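Local coordinates for protein similarities with probable monooxygenase (PDB 4HB9) that binds the cofactor FAD and probably works as a flavin-dependent monooxygenase related to aromatic ring hydroxylases, at residues Thr14-Gly19 / Leu340-Leu345; Asn48-Gln53 / Ala334-Leu339; Ala346-Ala349 / Glu354-Lys357. All blocks are in the same frame, centred on the assembly; numbering follows the deposited sequence. Where two conformers were deposited one is given.

How the contacts relate
All three contacts share helix 330-349 and occupy successive segments of it. Contact 2 sets its early part, 334-339, against helix 49-58 near the FAD. Contact 1 takes the next stretch, 340-345, against helix 11-22, the two centres about 10 Å apart, and they touch where Cys-15 and Leu-16 pack on Leu-335 and Ala-338. Contact 3 closes the helix end onto helix 355-386, its centre about 12 Å from contact 1 and about 21 Å from contact 2; Leu-345 and Leu-355 join contacts 1 and 3. In sequence, contact 2 lies within the span bridged by contact 1, and contact 3 follows both. Helix 330-349 thus joins the N-terminal dinucleotide-binding region to the rest of the FAD-binding fold.

Contact 1 (Thr14-Gly19 / Leu340-Leu345); sequences TCLAHG and LLTQKL. With EDO (1,2-ethanediol), chain E.
Leu-16 reaches across from helix 11-22 with both methyls: CD1 lies 3.6 Å from Thr-342 OG1, and CD2 meets Leu-341 CD2 at 4.0 Å. Its CG stands opposite the backbone N (chi1 -180°), which carries the branch along the helix flank and over to the partner. One turn later Gly-19 presents bare backbone. Thr-342 packs straight onto it, with CG2 3.4 Å from Gly-19 O and OG1 3.6 Å from Gly-19 CA, and the CA atoms of the two residues are 5.5 Å apart. No hydrogen bond crosses the buried interface. The Thr-342 hydroxyl bonds back to Ala-338 O in its own helix, and with this rotation the methyl faces Gly-19. On another side of helix 11-22, the edge of the His-18 ring meets an ethanediol, probably from the crystallisation liquor, with ND1 2.6 Å from O1, while NE2 bonds to Leu-118 O. The local axes cross at -31°, running roughly the same way 9.0 Å apart. Helix 11-22 follows strand 3-7 and a glycine-rich turn consistent with a Rossmann-type dinucleotide site; helix 330-349 rests against it, with helix 355-386 on its other flank, touching Leu-340 and Lys-344.

Contact 2 (Asn48-Gln53 / Ala334-Leu339); sequences NSFGKQ and ALRDAL. With EDO (1,2-ethanediol), chain D; EDO (1,2-ethanediol), chain G.
A cation-pi stack between Phe-50 and Arg-336 lies toward the exposed side of this helix-helix contact, which joins the start of helix 49-58 to the part of helix 330-349 that touches the FAD through Ala-334. The local axes pass 8.1 Å apart at 45°. Arg-336, extended from CG to NE, lays its guanidinium flat over one face of the Phe-50 ring, the planes only 11° apart and CZ 3.8 Å from the ring centroid. The two side chains run alongside each other and point the same way. At the edge of the guanidinium, NH1 donates to O2 of the chain G ethanediol, probably from the crystallisation liquor, 2.9 Å away, and Tyr-369 offers Arg-336 a second cation-pi partner. Deeper in, Gly-51 lets the helices come close: its CA sits 3.8 Å from Leu-335 CD1, and Leu-335 also packs on Ile-11 of the FAD site. Further along, Leu-339 CD2 lies 4.1 Å from Gln-53 OE1, the side chains crossing at about a right angle. Asn-48 caps the helix: its OD1 takes the N-H of Gly-51 at 3.2 Å, nearly straight at 171°, and more weakly that of Phe-50. No hydrogen bond spans the two segments. Cohesion therefore comes from apolar contact within and, on the solvent side, from the positive charge of Arg-336 held over the electron-rich face of Phe-50, which probably helps to fix the guanidinium's orientation.

Contact 3 (Ala346-Ala349 / Glu354-Lys357); sequences ASVA and ELVK
Val-348 makes the tight part of this contact by pressing both methyls onto the first turn of helix 355-386. CG2 lies 3.7 Å from Leu-355 CA and 3.8 Å from Glu-354 O, while CG1 is 3.9 Å from Leu-355 N and 4.1 Å from Leu-355 CB. The valine thus sits against backbone as much as against side chain. With CG1 trans to N across the CA-CB bond (chi1 -177°) and CG2 trans to the carbonyl carbon, the two methyls are spread over the Leu-355 backbone. The CA atoms of Val-348 and Leu-355 come within 5.7 Å of each other, and the same valine also touches Ala-358 one turn on. Ser-347 OG bonds to Lys-344 O in its own helix, while its side chain touches Glu-353 and Ala-358. Nothing polar links the two segments.

The other side of the contact is loose and faces solvent. Glu-354, at the N-cap position of the second helix, has its CB pointing away from the first segment, and its backbone carbonyl is what meets Val-348. In one of two conformers of Glu-354, OE1 makes a salt bridge with Lys-357 NZ at 3.1 Å, met from above the carboxylate plane, 51° out of it. The pair is therefore doubtful as a fixed feature, the glutamate is probably mobile here, and the bridge adds nothing across the interface.

Together the segments close a helical hairpin: helix 330-349 ends, a five-residue link, 350-354, reverses the chain, and the long helix 355-386 runs back along it. The last turn of helix 330-349 is further flanked by His-23 and Ile-25, between helix 11-22 and strand 26-30, and Val-356 on helix 355-386 touches the loop at Ser-310, which leads to strand 313-315.

Contact 1 (Thr14-Gly19 / Leu340-Leu345)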
ATOM      1  N   THR A  14      -1.593  -6.193  10.974  1.00 17.43           N
ATOM      2  CA  THR A  14      -1.478  -5.554  12.274  1.00 16.86           C
ATOM      3  C   THR A  14      -2.774  -4.875  12.666  1.00 16.75           C
ATOM      4  O   THR A  14      -3.227  -5.019  13.810  1.00 17.46           O
ATOM      5  CB  THR A  14      -0.290  -4.563  12.325  1.00 17.36           C
ATOM      6  OG1 THR A  14      -0.420  -3.577  11.308  1.00 16.46           O
ATOM      7  CG2 THR A  14       1.024  -5.269  12.163  1.00 17.63           C
ATOM      8  N   CYS A  15      -3.404  -4.160  11.734  1.00 16.83           N
ATOM      9  CA  CYS A  15      -4.673  -3.521  12.038  1.00 17.16           C
ATOM     10  C   CYS A  15      -5.681  -4.581  12.461  1.00 16.89           C
ATOM     11  O   CYS A  15      -6.383  -4.407  13.458  1.00 16.33           O
ATOM     12  CB  CYS A  15      -5.229  -2.706  10.869  1.00 16.52           C
ATOM     13  SG  CYS A  15      -6.615  -1.634  11.309  1.00 19.09           S
ATOM     14  N   LEU A  16      -5.747  -5.677  11.703  1.00 16.48           N
ATOM     15  CA  LEU A  16      -6.646  -6.781  12.035  1.00 16.72           C
ATOM     16  C   LEU A  16      -6.392  -7.320  13.439  1.00 16.72           C
ATOM     17  O   LEU A  16      -7.328  -7.551  14.179  1.00 17.68           O
ATOM     18  CB  LEU A  16      -6.522  -7.928  11.019  1.00 16.67           C
ATOM     19  CG  LEU A  16      -7.420  -9.151  11.259  1.00 16.58           C
ATOM     20  CD1 LEU A  16      -8.898  -8.799  11.245  1.00 16.22           C
ATOM     21  CD2 LEU A  16      -7.126 -10.238  10.220  1.00 16.98           C
ATOM     22  N   ALA A  17      -5.137  -7.547  13.792  1.00 17.19           N
ATOM     23  CA  ALA A  17      -4.830  -8.133  15.092  1.00 16.70           C
ATOM     24  C   ALA A  17      -5.265  -7.208  16.225  1.00 16.89           C
ATOM     25  O   ALA A  17      -5.849  -7.663  17.195  1.00 17.03           O
ATOM     26  CB  ALA A  17      -3.367  -8.518  15.204  1.00 16.63           C
ATOM     27  N   HIS A  18      -5.073  -5.896  16.066  1.00 17.31           N
ATOM     28  CA  HIS A  18      -5.602  -4.933  17.022  1.00 16.63           C
ATOM     29  C   HIS A  18      -7.099  -5.032  17.184  1.00 16.80           C
ATOM     30  O   HIS A  18      -7.631  -5.038  18.316  1.00 16.53           O
ATOM     31  CB  HIS A  18      -5.239  -3.504  16.615  1.00 16.14           C
ATOM     32  CG  HIS A  18      -3.835  -3.143  16.926  1.00 15.84           C
ATOM     33  ND1 HIS A  18      -3.343  -3.125  18.209  1.00 15.49           N
ATOM     34  CD2 HIS A  18      -2.809  -2.788  16.123  1.00 16.78           C
ATOM     35  CE1 HIS A  18      -2.072  -2.787  18.180  1.00 16.60           C
ATOM     36  NE2 HIS A  18      -1.726  -2.570  16.930  1.00 16.90           N
ATOM     37  N   GLY A  19      -7.793  -5.128  16.056  1.00 14.84           N
ATOM     38  CA  GLY A  19      -9.232  -5.201  16.077  1.00 16.03           C
ATOM     39  C   GLY A  19      -9.746  -6.452  16.769  1.00 16.20           C
ATOM     40  O   GLY A  19     -10.678  -6.390  17.577  1.00 16.38           O
ATOM     41  N   LEU A 340     -13.458  -4.452   8.552  1.00 18.62           N
ATOM     42  CA  LEU A 340     -14.581  -5.304   8.164  1.00 19.23           C
ATOM     43  C   LEU A 340     -14.466  -6.737   8.695  1.00 18.78           C
ATOM     44  O   LEU A 340     -15.418  -7.267   9.276  1.00 21.19           O
ATOM     45  CB  LEU A 340     -14.716  -5.305   6.651  1.00 19.84           C
ATOM     46  CG  LEU A 340     -15.939  -6.070   6.143  1.00 21.87           C
ATOM     47  CD1 LEU A 340     -17.219  -5.488   6.746  1.00 22.15           C
ATOM     48  CD2 LEU A 340     -15.906  -6.003   4.627  1.00 22.19           C
ATOM     49  N   LEU A 341     -13.315  -7.365   8.508  1.00 17.83           N
ATOM     50  CA  LEU A 341     -13.099  -8.720   8.992  1.00 18.12           C
ATOM     51  C   LEU A 341     -13.136  -8.809  10.521  1.00 18.33           C
ATOM     52  O   LEU A 341     -13.666  -9.766  11.071  1.00 17.31           O
ATOM     53  CB  LEU A 341     -11.809  -9.296   8.444  1.00 18.88           C
ATOM     54  CG  LEU A 341     -11.542 -10.781   8.737  1.00 20.51           C
ATOM     55  CD1 LEU A 341     -12.731 -11.676   8.351  1.00 21.42           C
ATOM     56  CD2 LEU A 341     -10.296 -11.215   8.023  1.00 20.56           C
ATOM     57  N   THR A 342     -12.604  -7.794  11.205  1.00 18.16           N
ATOM     58  CA  THR A 342     -12.772  -7.691  12.663  1.00 18.46           C
ATOM     59  C   THR A 342     -14.255  -7.774  13.055  1.00 18.31           C
ATOM     60  O   THR A 342     -14.634  -8.548  13.942  1.00 18.89           O
ATOM     61  CB  THR A 342     -12.195  -6.361  13.195  1.00 16.56           C
ATOM     62  OG1 THR A 342     -10.785  -6.347  12.989  1.00 16.61           O
ATOM     63  CG2 THR A 342     -12.487  -6.204  14.671  1.00 16.52           C
ATOM     64  N   GLN A 343     -15.062  -6.933  12.423  1.00 19.65           N
ATOM     65  CA  GLN A 343     -16.471  -6.845  12.739  1.00 21.02           C
ATOM     66  C   GLN A 343     -17.186  -8.174  12.488  1.00 21.32           C
ATOM     67  O   GLN A 343     -18.015  -8.596  13.295  1.00 19.96           O
ATOM     68  CB  GLN A 343     -17.146  -5.725  11.955  1.00 22.58           C
ATOM     69  CG  GLN A 343     -16.708  -4.332  12.357  1.00 24.32           C
ATOM     70  CD  GLN A 343     -17.115  -3.257  11.360  1.00 25.02           C
ATOM     71  OE1 GLN A 343     -17.494  -3.543  10.229  1.00 24.76           O
ATOM     72  NE2 GLN A 343     -16.996  -2.015  11.769  1.00 25.26           N
ATOM     73  N   LYS A 344     -16.853  -8.846  11.386  1.00 21.02           N
ATOM     74  CA  LYS A 344     -17.487 -10.140  11.063  1.00 19.96           C
ATOM     75  C   LYS A 344     -17.010 -11.261  12.004  1.00 19.75           C
ATOM     76  O   LYS A 344     -17.832 -12.012  12.520  1.00 20.14           O
ATOM     77  CB  LYS A 344     -17.281 -10.494   9.582  1.00 19.87           C
ATOM     78  CG  LYS A 344     -17.864  -9.460   8.630  1.00 22.59           C
ATOM     79  CD  LYS A 344     -19.295  -9.054   8.977  1.00 24.10           C
ATOM     80  CE  LYS A 344     -19.850  -8.043   8.001  1.00 26.42           C
ATOM     81  NZ  LYS A 344     -21.272  -7.727   8.309  1.00 27.16           N
ATOM     82  N   LEU A 345     -15.714 -11.348  12.302  1.00 19.47           N
ATOM     83  CA  LEU A 345     -15.248 -12.346  13.257  1.00 19.27           C
ATOM     84  C   LEU A 345     -15.784 -12.044  14.662  1.00 19.62           C
ATOM     85  O   LEU A 345     -16.119 -12.966  15.409  1.00 18.99           O
ATOM     86  CB  LEU A 345     -13.718 -12.501  13.243  1.00 19.18           C
ATOM     87  CG  LEU A 345     -13.160 -13.108  11.947  1.00 20.65           C
ATOM     88  CD1 LEU A 345     -11.660 -13.034  11.933  1.00 21.27           C
ATOM     89  CD2 LEU A 345     -13.619 -14.546  11.680  1.00 21.61           C
TER
HETATM   90  C1  EDO E 504      -5.040  -4.249  21.215  1.00 28.50           C
HETATM   91  O1  EDO E 504      -3.914  -4.369  20.402  1.00 22.76           O
HETATM   92  C2  EDO E 504      -6.119  -3.535  20.439  1.00 27.76           C
HETATM   93  O2  EDO E 504      -7.299  -4.197  20.635  1.00 29.05           O

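Contact 2 (Asn48-Gln53 / Ala334-Leu339)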
ATOM      1  N   ASN A  48      -7.019   7.890   3.809  1.00 20.69           N
ATOM      2  CA  ASN A  48      -8.304   8.495   3.484  1.00 21.04           C
ATOM      3  C   ASN A  48      -9.346   8.142   4.542  1.00 21.32           C
ATOM      4  O   ASN A  48      -8.995   7.605   5.589  1.00 19.83           O
ATOM      5  CB  ASN A  48      -8.725   8.097   2.074  1.00 22.64           C
ATOM      6  CG  ASN A  48      -9.087   6.622   1.956  1.00 23.59           C
ATOM      7  OD1 ASN A  48      -9.348   5.937   2.928  1.00 23.33           O
ATOM      8  ND2 ASN A  48      -9.077   6.138   0.754  1.00 25.62           N
ATOM      9  N   SER A  49     -10.619   8.455   4.294  1.00 22.20           N
ATOM     10  CA  SER A  49     -11.634   8.284   5.323  1.00 22.73           C
ATOM     11  C   SER A  49     -11.834   6.827   5.743  1.00 22.98           C
ATOM     12  O   SER A  49     -12.134   6.554   6.914  1.00 23.03           O
ATOM     13  CB  SER A  49     -12.963   8.924   4.908  1.00 26.33           C
ATOM     14  OG  SER A  49     -13.543   8.207   3.847  1.00 27.77           O
ATOM     15  N   PHE A  50     -11.612   5.894   4.827  1.00 22.85           N
ATOM     16  CA  PHE A  50     -11.758   4.475   5.134  1.00 23.98           C
ATOM     17  C   PHE A  50     -10.624   3.992   6.019  1.00 21.79           C
ATOM     18  O   PHE A  50     -10.861   3.328   7.021  1.00 20.98           O
ATOM     19  CB  PHE A  50     -11.847   3.623   3.854  1.00 25.92           C
ATOM     20  CG  PHE A  50     -13.046   3.931   2.998  1.00 27.90           C
ATOM     21  CD1 PHE A  50     -14.304   3.435   3.330  1.00 30.89           C
ATOM     22  CD2 PHE A  50     -12.917   4.703   1.846  1.00 30.88           C
ATOM     23  CE1 PHE A  50     -15.415   3.717   2.543  1.00 31.11           C
ATOM     24  CE2 PHE A  50     -14.030   4.992   1.055  1.00 33.39           C
ATOM     25  CZ  PHE A  50     -15.274   4.493   1.407  1.00 34.27           C
ATOM     26  N   GLY A  51      -9.391   4.375   5.667  1.00 21.39           N
ATOM     27  CA  GLY A  51      -8.231   4.083   6.463  1.00 19.57           C
ATOM     28  C   GLY A  51      -8.280   4.704   7.845  1.00 19.23           C
ATOM     29  O   GLY A  51      -7.929   4.044   8.835  1.00 19.21           O
ATOM     30  N   LYS A  52      -8.734   5.956   7.909  1.00 18.96           N
ATOM     31  CA  LYS A  52      -8.829   6.689   9.150  1.00 20.11           C
ATOM     32  C   LYS A  52      -9.819   6.020  10.104  1.00 19.23           C
ATOM     33  O   LYS A  52      -9.521   5.823  11.271  1.00 17.55           O
ATOM     34  CB  LYS A  52      -9.243   8.147   8.894  1.00 22.66           C
ATOM     35  CG  LYS A  52      -9.213   9.011  10.150  1.00 27.39           C
ATOM     36  CD  LYS A  52      -9.644  10.449   9.891  1.00 30.88           C
ATOM     37  CE  LYS A  52      -9.851  11.233  11.185  1.00 34.85           C
ATOM     38  NZ  LYS A  52     -10.960  10.679  12.024  1.00 38.42           N
ATOM     39  N   GLN A  53     -10.984   5.656   9.591  1.00 18.08           N
ATOM     40  CA  GLN A  53     -11.997   4.988  10.419  1.00 20.01           C
ATOM     41  C   GLN A  53     -11.494   3.626  10.921  1.00 18.04           C
ATOM     42  O   GLN A  53     -11.682   3.258  12.113  1.00 17.14           O
ATOM     43  CB  GLN A  53     -13.297   4.822   9.615  1.00 21.15           C
ATOM     44  CG  GLN A  53     -14.433   4.262  10.446  1.00 24.55           C
ATOM     45  CD  GLN A  53     -15.637   3.867   9.605  1.00 28.01           C
ATOM     46  OE1 GLN A  53     -15.499   3.414   8.452  1.00 35.22           O
ATOM     47  NE2 GLN A  53     -16.809   3.960  10.199  1.00 27.88           N
ATOM     48  N   ALA A 334      -6.458  -2.212   2.539  1.00 17.81           N
ATOM     49  CA  ALA A 334      -6.038  -3.192   3.535  1.00 16.08           C
ATOM     50  C   ALA A 334      -6.621  -2.897   4.938  1.00 16.61           C
ATOM     51  O   ALA A 334      -7.100  -3.807   5.646  1.00 15.83           O
ATOM     52  CB  ALA A 334      -4.529  -3.276   3.608  1.00 16.39           C
ATOM     53  N   LEU A 335      -6.600  -1.628   5.320  1.00 15.98           N
ATOM     54  CA  LEU A 335      -7.196  -1.181   6.578  1.00 16.65           C
ATOM     55  C   LEU A 335      -8.712  -1.384   6.597  1.00 17.04           C
ATOM     56  O   LEU A 335      -9.265  -1.880   7.575  1.00 15.95           O
ATOM     57  CB  LEU A 335      -6.864   0.295   6.824  1.00 15.63           C
ATOM     58  CG  LEU A 335      -5.398   0.546   7.118  1.00 15.32           C
ATOM     59  CD1 LEU A 335      -5.092   2.050   7.066  1.00 15.44           C
ATOM     60  CD2 LEU A 335      -4.992  -0.080   8.444  1.00 15.75           C
ATOM     61  N   ARG A 336      -9.367  -0.986   5.512  1.00 17.37           N
ATOM     62  CA  ARG A 336     -10.789  -1.200   5.353  1.00 18.61           C
ATOM     63  C   ARG A 336     -11.171  -2.681   5.531  1.00 18.31           C
ATOM     64  O   ARG A 336     -12.160  -2.982   6.204  1.00 18.23           O
ATOM     65  CB  ARG A 336     -11.212  -0.735   3.967  1.00 20.50           C
ATOM     66  CG  ARG A 336     -12.695  -0.624   3.758  1.00 22.23           C
ATOM     67  CD  ARG A 336     -12.952   0.007   2.404  1.00 23.56           C
ATOM     68  NE  ARG A 336     -14.374   0.100   2.113  1.00 24.51           N
ATOM     69  CZ  ARG A 336     -14.876   0.635   0.997  1.00 26.73           C
ATOM     70  NH1 ARG A 336     -14.079   1.133   0.062  1.00 26.82           N
ATOM     71  NH2 ARG A 336     -16.180   0.688   0.828  1.00 29.17           N
ATOM     72  N   ASP A 337     -10.423  -3.568   4.877  1.00 17.05           N
ATOM     73  CA  ASP A 337     -10.609  -5.021   5.025  1.00 17.86           C
ATOM     74  C   ASP A 337     -10.466  -5.451   6.495  1.00 17.11           C
ATOM     75  O   ASP A 337     -11.262  -6.244   7.007  1.00 16.23           O
ATOM     76  CB  ASP A 337      -9.571  -5.819   4.257  1.00 18.13           C
ATOM     77  CG  ASP A 337      -9.700  -5.728   2.729  1.00 18.49           C
ATOM     78  OD1 ASP A 337     -10.697  -5.210   2.167  1.00 19.66           O
ATOM     79  OD2 ASP A 337      -8.738  -6.181   2.079  1.00 18.33           O
ATOM     80  N   ALA A 338      -9.452  -4.925   7.168  1.00 16.98           N
ATOM     81  CA  ALA A 338      -9.156  -5.313   8.563  1.00 16.96           C
ATOM     82  C   ALA A 338     -10.291  -4.945   9.510  1.00 17.19           C
ATOM     83  O   ALA A 338     -10.700  -5.746  10.365  1.00 16.06           O
ATOM     84  CB  ALA A 338      -7.832  -4.703   9.016  1.00 17.56           C
ATOM     85  N   LEU A 339     -10.846  -3.756   9.328  1.00 17.28           N
ATOM     86  CA  LEU A 339     -11.991  -3.331  10.118  1.00 18.22           C
ATOM     87  C   LEU A 339     -13.202  -4.229   9.827  1.00 19.23           C
ATOM     88  O   LEU A 339     -13.897  -4.694  10.722  1.00 16.74           O
ATOM     89  CB  LEU A 339     -12.341  -1.881   9.795  1.00 18.89           C
ATOM     90  CG  LEU A 339     -13.576  -1.364  10.521  1.00 20.48           C
ATOM     91  CD1 LEU A 339     -13.408  -1.450  12.012  1.00 21.78           C
ATOM     92  CD2 LEU A 339     -13.898   0.063  10.126  1.00 21.66           C
TER
HETATM   93  C1  EDO D 503     -12.296  10.678   1.681  1.00 59.93           C
HETATM   94  O1  EDO D 503     -10.946  10.659   2.171  1.00 53.07           O
HETATM   95  C2  EDO D 503     -12.513   9.664   0.557  1.00 60.00           C
HETATM   96  O2  EDO D 503     -12.190   8.330   0.982  1.00 59.34           O
HETATM   97  C1  EDO G 506      -9.731   3.258  -0.605  1.00 40.67           C
HETATM   98  O1  EDO G 506     -10.648   4.299  -0.939  1.00 46.21           O
HETATM   99  C2  EDO G 506     -10.303   2.470   0.560  1.00 40.96           C
HETATM  100  O2  EDO G 506     -11.171   1.452   0.093  1.00 40.91           O

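Contact 3 (Ala346-Ala349 / Glu354-Lys357)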
ATOM      1  N   ALA A 346     -15.917 -10.768  15.016  1.00 20.15           N
ATOM      2  CA  ALA A 346     -16.481 -10.424  16.334  1.00 20.84           C
ATOM      3  C   ALA A 346     -17.923 -10.946  16.456  1.00 21.95           C
ATOM      4  O   ALA A 346     -18.334 -11.366  17.534  1.00 22.45           O
ATOM      5  CB  ALA A 346     -16.446  -8.925  16.566  1.00 22.04           C
ATOM      6  N   SER A 347     -18.698 -10.893  15.372  1.00 21.26           N
ATOM      7  CA  SER A 347     -20.085 -11.360  15.408  1.00 22.71           C
ATOM      8  C   SER A 347     -20.158 -12.872  15.661  1.00 23.17           C
ATOM      9  O   SER A 347     -21.152 -13.376  16.185  1.00 25.29           O
ATOM     10  CB  SER A 347     -20.831 -11.005  14.110  1.00 23.60           C
ATOM     11  OG  SER A 347     -20.424 -11.864  13.046  1.00 21.30           O
ATOM     12  N   VAL A 348     -19.110 -13.592  15.291  1.00 23.25           N
ATOM     13  CA  VAL A 348     -18.996 -15.012  15.594  1.00 23.65           C
ATOM     14  C   VAL A 348     -18.606 -15.185  17.070  1.00 25.07           C
ATOM     15  O   VAL A 348     -19.252 -15.921  17.817  1.00 24.86           O
ATOM     16  CB  VAL A 348     -17.959 -15.701  14.709  1.00 25.29           C
ATOM     17  CG1 VAL A 348     -17.904 -17.204  14.994  1.00 25.39           C
ATOM     18  CG2 VAL A 348     -18.264 -15.447  13.233  1.00 26.01           C
ATOM     19  N   ALA A 349     -17.576 -14.469  17.500  1.00 24.53           N
ATOM     20  CA  ALA A 349     -17.154 -14.527  18.893  1.00 24.48           C
ATOM     21  C   ALA A 349     -18.328 -14.211  19.832  1.00 27.50           C
ATOM     22  O   ALA A 349     -18.529 -14.904  20.843  1.00 27.25           O
ATOM     23  CB  ALA A 349     -16.010 -13.561  19.139  1.00 24.17           C
ATOM     24  N   GLU A 354     -22.547 -17.796  12.501  1.00 26.24           N
ATOM     25  CA  GLU A 354     -21.639 -18.910  12.294  0.50 27.21           C
ATOM     26  C   GLU A 354     -20.391 -18.400  11.592  1.00 26.17           C
ATOM     27  O   GLU A 354     -20.467 -17.449  10.811  1.00 24.20           O
ATOM     28  CB  GLU A 354     -22.288 -19.996  11.435  0.50 28.84           C
ATOM     29  CG  GLU A 354     -23.558 -20.616  12.003  0.50 29.74           C
ATOM     30  CD  GLU A 354     -24.278 -21.499  10.981  0.50 30.64           C
ATOM     31  OE1 GLU A 354     -23.761 -21.685   9.857  0.50 30.82           O
ATOM     32  OE2 GLU A 354     -25.376 -21.999  11.295  0.50 31.99           O
ATOM     33  N   LEU A 355     -19.274 -19.062  11.865  1.00 24.53           N
ATOM     34  CA  LEU A 355     -17.975 -18.661  11.395  1.00 25.57           C
ATOM     35  C   LEU A 355     -17.881 -18.526   9.881  1.00 26.51           C
ATOM     36  O   LEU A 355     -17.565 -17.447   9.371  1.00 23.77           O
ATOM     37  CB  LEU A 355     -16.912 -19.641  11.898  1.00 25.79           C
ATOM     38  CG  LEU A 355     -15.472 -19.380  11.459  1.00 24.76           C
ATOM     39  CD1 LEU A 355     -15.048 -17.933  11.716  1.00 23.89           C
ATOM     40  CD2 LEU A 355     -14.544 -20.340  12.181  1.00 25.58           C
ATOM     41  N   VAL A 356     -18.123 -19.618   9.160  1.00 25.84           N
ATOM     42  CA  VAL A 356     -18.000 -19.576   7.707  1.00 25.50           C
ATOM     43  C   VAL A 356     -18.987 -18.595   7.084  1.00 25.74           C
ATOM     44  O   VAL A 356     -18.628 -17.866   6.139  1.00 26.16           O
ATOM     45  CB  VAL A 356     -18.065 -20.975   7.052  1.00 25.43           C
ATOM     46  CG1 VAL A 356     -17.952 -20.852   5.539  1.00 26.33           C
ATOM     47  CG2 VAL A 356     -16.914 -21.821   7.549  1.00 26.90           C
ATOM     48  N   LYS A 357     -20.213 -18.523   7.598  1.00 25.46           N
ATOM     49  CA  LYS A 357     -21.150 -17.520   7.113  1.00 26.36           C
ATOM     50  C   LYS A 357     -20.598 -16.090   7.284  1.00 25.75           C
ATOM     51  O   LYS A 357     -20.733 -15.257   6.390  1.00 23.38           O
ATOM     52  CB  LYS A 357     -22.515 -17.615   7.803  1.00 29.40           C
ATOM     53  CG  LYS A 357     -23.556 -18.448   7.074  1.00 36.27           C
ATOM     54  CD  LYS A 357     -24.878 -18.431   7.849  1.00 39.61           C
ATOM     55  CE  LYS A 357     -25.943 -19.353   7.265  1.00 45.59           C
ATOM     56  NZ  LYS A 357     -25.688 -20.785   7.571  1.00 48.58           N
TER